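Local coordinates for UPF0678 fatty acid-binding protein-like protein ERS007657_00996 (Mycobacterium tuberculosis, PDB 6R3W), which binds heme b in a wide cleft of its beta-barrel and probably scavenges peroxynitrite by isomerising it to nitrate, at residues G136-Y141 / A157-R162. Residues are numbered along the deposited sequence; the frame is centred on the assembly and turned at random.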
ATOM      1  N   GLY A 136      -4.752   5.234 -15.612  1.00 12.58           N
ATOM      2  CA  GLY A 136      -4.815   4.210 -16.665  1.00 14.30           C
ATOM      3  C   GLY A 136      -4.140   2.923 -16.226  1.00 14.03           C
ATOM      4  O   GLY A 136      -4.678   2.253 -15.335  1.00 14.98           O
ATOM      5  N   ASP A 137      -3.033   2.551 -16.872  1.00 13.08           N
ATOM      6  CA  ASP A 137      -2.318   1.285 -16.602  1.00 12.45           C
ATOM      7  C   ASP A 137      -1.063   1.530 -15.752  1.00 11.85           C
ATOM      8  O   ASP A 137      -0.252   0.606 -15.645  1.00 12.45           O
ATOM      9  CB  ASP A 137      -1.929   0.593 -17.898  1.00 14.08           C
ATOM     10  CG  ASP A 137      -3.101  -0.002 -18.655  1.00 16.94           C
ATOM     11  OD1 ASP A 137      -4.219  -0.062 -18.088  1.00 15.86           O
ATOM     12  OD2 ASP A 137      -2.896  -0.372 -19.822  1.00 26.17           O
ATOM     13  N   GLU A 138      -0.962   2.680 -15.094  1.00 10.84           N
ATOM     14  CA  GLU A 138       0.169   3.032 -14.210  1.00 12.01           C
ATOM     15  C   GLU A 138      -0.348   3.177 -12.782  1.00 10.90           C
ATOM     16  O   GLU A 138      -1.209   4.038 -12.549  1.00 13.55           O
ATOM     17  CB  GLU A 138       0.815   4.319 -14.707  1.00 12.60           C
ATOM     18  CG  GLU A 138       2.009   4.768 -13.888  1.00 15.15           C
ATOM     19  CD  GLU A 138       2.354   6.233 -14.080  1.00 22.08           C
ATOM     20  OE1 GLU A 138       3.275   6.507 -14.847  1.00 28.50           O
ATOM     21  OE2 GLU A 138       1.545   7.088 -13.637  1.00 24.39           O
ATOM     22  N   LEU A 139       0.292   2.492 -11.850  1.00 10.66           N
ATOM     23  CA  LEU A 139       0.006   2.656 -10.411  1.00 10.57           C
ATOM     24  C   LEU A 139       1.259   3.173  -9.737  1.00 10.41           C
ATOM     25  O   LEU A 139       2.306   2.531  -9.873  1.00 11.92           O
ATOM     26  CB  LEU A 139      -0.426   1.319  -9.816  1.00 10.62           C
ATOM     27  CG  LEU A 139      -0.827   1.346  -8.337  1.00 11.16           C
ATOM     28  CD1 LEU A 139      -1.675   0.128  -8.015  1.00 14.07           C
ATOM     29  CD2 LEU A 139       0.381   1.416  -7.408  1.00 12.80           C
ATOM     30  N   SER A 140       1.191   4.355  -9.147  1.00  9.52           N
ATOM     31  CA  SER A 140       2.362   4.885  -8.430  1.00  9.69           C
ATOM     32  C   SER A 140       2.004   5.181  -6.968  1.00 12.41           C
ATOM     33  O   SER A 140       0.850   5.505  -6.678  1.00 12.82           O
ATOM     34  CB  SER A 140       2.921   6.077  -9.143  1.00 12.08           C
ATOM     35  OG  SER A 140       1.972   7.112  -9.252  1.00 14.70           O
ATOM     36  N   TYR A 141       2.979   5.173  -6.103  1.00  9.31           N
ATOM     37  CA  TYR A 141       2.708   5.513  -4.705  1.00  8.22           C
ATOM     38  C   TYR A 141       3.962   6.060  -4.056  1.00  8.27           C
ATOM     39  O   TYR A 141       5.096   5.781  -4.486  1.00  8.73           O
ATOM     40  CB  TYR A 141       2.191   4.302  -3.934  1.00  8.51           C
ATOM     41  CG  TYR A 141       3.191   3.200  -3.713  1.00  8.81           C
ATOM     42  CD1 TYR A 141       4.124   3.264  -2.689  1.00  9.13           C
ATOM     43  CD2 TYR A 141       3.212   2.089  -4.546  1.00  8.71           C
ATOM     44  CE1 TYR A 141       5.064   2.265  -2.506  1.00  8.73           C
ATOM     45  CE2 TYR A 141       4.130   1.069  -4.369  1.00  9.58           C
ATOM     46  CZ  TYR A 141       5.065   1.159  -3.341  1.00  8.68           C
ATOM     47  OH  TYR A 141       5.985   0.180  -3.135  1.00  8.73           O
ATOM     48  N   ALA A 157       8.926   4.708  -2.490  1.00  9.20           N
ATOM     49  CA  ALA A 157       8.008   5.078  -3.589  1.00  8.65           C
ATOM     50  C   ALA A 157       8.259   4.146  -4.767  1.00  8.87           C
ATOM     51  O   ALA A 157       9.403   3.718  -4.963  1.00  9.02           O
ATOM     52  CB  ALA A 157       8.189   6.521  -3.964  1.00 10.26           C
ATOM     53  N   ALA A 158       7.220   3.854  -5.534  1.00  8.41           N
ATOM     54  CA  ALA A 158       7.367   2.909  -6.669  1.00  8.33           C
ATOM     55  C   ALA A 158       6.399   3.253  -7.776  1.00  8.25           C
ATOM     56  O   ALA A 158       5.416   3.981  -7.543  1.00  8.72           O
ATOM     57  CB  ALA A 158       7.148   1.489  -6.209  1.00  8.83           C
ATOM     58  N   VAL A 159       6.684   2.716  -8.941  1.00  8.67           N
ATOM     59  CA  VAL A 159       5.799   2.788 -10.114  1.00  9.04           C
ATOM     60  C   VAL A 159       5.597   1.378 -10.644  1.00  8.81           C
ATOM     61  O   VAL A 159       6.590   0.693 -10.959  1.00  8.97           O
ATOM     62  CB  VAL A 159       6.361   3.720 -11.203  1.00  9.72           C
ATOM     63  CG1 VAL A 159       5.367   3.855 -12.363  1.00 10.44           C
ATOM     64  CG2 VAL A 159       6.739   5.076 -10.648  1.00  9.27           C
ATOM     65  N   LEU A 160       4.347   0.969 -10.742  1.00  9.04           N
ATOM     66  CA  LEU A 160       3.952  -0.369 -11.238  1.00  9.38           C
ATOM     67  C   LEU A 160       3.116  -0.189 -12.499  1.00  8.48           C
ATOM     68  O   LEU A 160       2.457   0.857 -12.658  1.00 10.89           O
ATOM     69  CB  LEU A 160       3.143  -1.130 -10.179  1.00 10.28           C
ATOM     70  CG  LEU A 160       3.637  -1.063  -8.723  1.00  9.73           C
ATOM     71  CD1 LEU A 160       2.750  -1.910  -7.836  1.00  9.68           C
ATOM     72  CD2 LEU A 160       5.084  -1.519  -8.602  1.00 11.07           C
ATOM     73  N   HIS A 161       3.044  -1.239 -13.299  1.00 10.46           N
ATOM     74  CA  HIS A 161       2.252  -1.217 -14.537  1.00  9.99           C
ATOM     75  C   HIS A 161       1.343  -2.433 -14.577  1.00  9.61           C
ATOM     76  O   HIS A 161       1.744  -3.525 -14.139  1.00 10.77           O
ATOM     77  CB  HIS A 161       3.158  -1.124 -15.767  1.00 14.72           C
ATOM     78  CG  HIS A 161       3.937   0.161 -15.838  1.00 17.75           C
ATOM     79  ND1 HIS A 161       5.155   0.305 -15.206  1.00 24.89           N
ATOM     80  CD2 HIS A 161       3.552   1.411 -16.175  1.00 19.66           C
ATOM     81  CE1 HIS A 161       5.558   1.553 -15.310  1.00 23.44           C
ATOM     82  NE2 HIS A 161       4.590   2.253 -15.906  1.00 22.40           N
ATOM     83  N   ARG A 162       0.150  -2.231 -15.114  1.00 10.76           N
ATOM     84  CA  ARG A 162      -0.858  -3.305 -15.234  1.00 11.58           C
ATOM     85  C   ARG A 162      -0.294  -4.425 -16.118  1.00 12.65           C
ATOM     86  O   ARG A 162       0.153  -4.131 -17.229  1.00 14.61           O
ATOM     87  CB  ARG A 162      -2.148  -2.736 -15.813  1.00 12.60           C
ATOM     88  CG  ARG A 162      -3.313  -3.708 -15.776  1.00 14.78           C
ATOM     89  CD  ARG A 162      -4.520  -3.172 -16.521  1.00 14.39           C
ATOM     90  NE  ARG A 162      -4.978  -1.861 -16.038  1.00 12.38           N
ATOM     91  CZ  ARG A 162      -5.687  -1.656 -14.928  1.00 11.67           C
ATOM     92  NH1 ARG A 162      -6.112  -2.684 -14.222  1.00 13.06           N
ATOM     93  NH2 ARG A 162      -6.023  -0.425 -14.574  1.00 13.00           N
TER
HETATM   94  O   HOH W   1       5.178   5.001 -16.149  1.00 31.28           O
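Arg-162 presents the edge of its guanidinium to the turn at Gly-136 and Asp-137: NE donates to Asp-137 OD1 at 2.8 Å, a salt bridge, and NH2 to Gly-136 O at 3.1 Å. OD1 lies near the guanidinium plane, yet NE meets it from above the carboxylate, the two planes being 71° apart. The arginine chain leaves extended and bends at chi3 (-56°), which turns NE and NH2 back onto the loop. At the opposite end the Tyr-141 ring swings across the neighbouring strand, because CG sits between the backbone N and carbonyl carbon (chi1 69°); Ala-158 N lies 4.0 Å above the ring plane, over its centre, and Ala-158 CB packs 3.6 Å from Tyr-141 CE2. Between these ends, paired backbone bonds join Leu-139 with Leu-160 and Tyr-141 with Ala-158, zipping together the last two long antiparallel strands of the ten-stranded nitrobindin barrel, 138-147 and 153-162. Leu-139 CD2 meets Leu-160 CD1 at 4.1 Å, the two side chains lying parallel, both against Trp-19 of the GXWXGXG motif. The other face carries Glu-138, whose CG rests 3.8 Å from Val-159 CG1 and whose OE1 shares a water with His-161 NE2, the water in the imidazole plane. Farther out, Arg-162 NH2 also donates to Pro-14 O; Tyr-141 OH is hydrogen-bonded to Glu-37 and Tyr-35, its ring stacks on Tyr-132, and its side chain lies about 4 Å from the heme, nearest atoms.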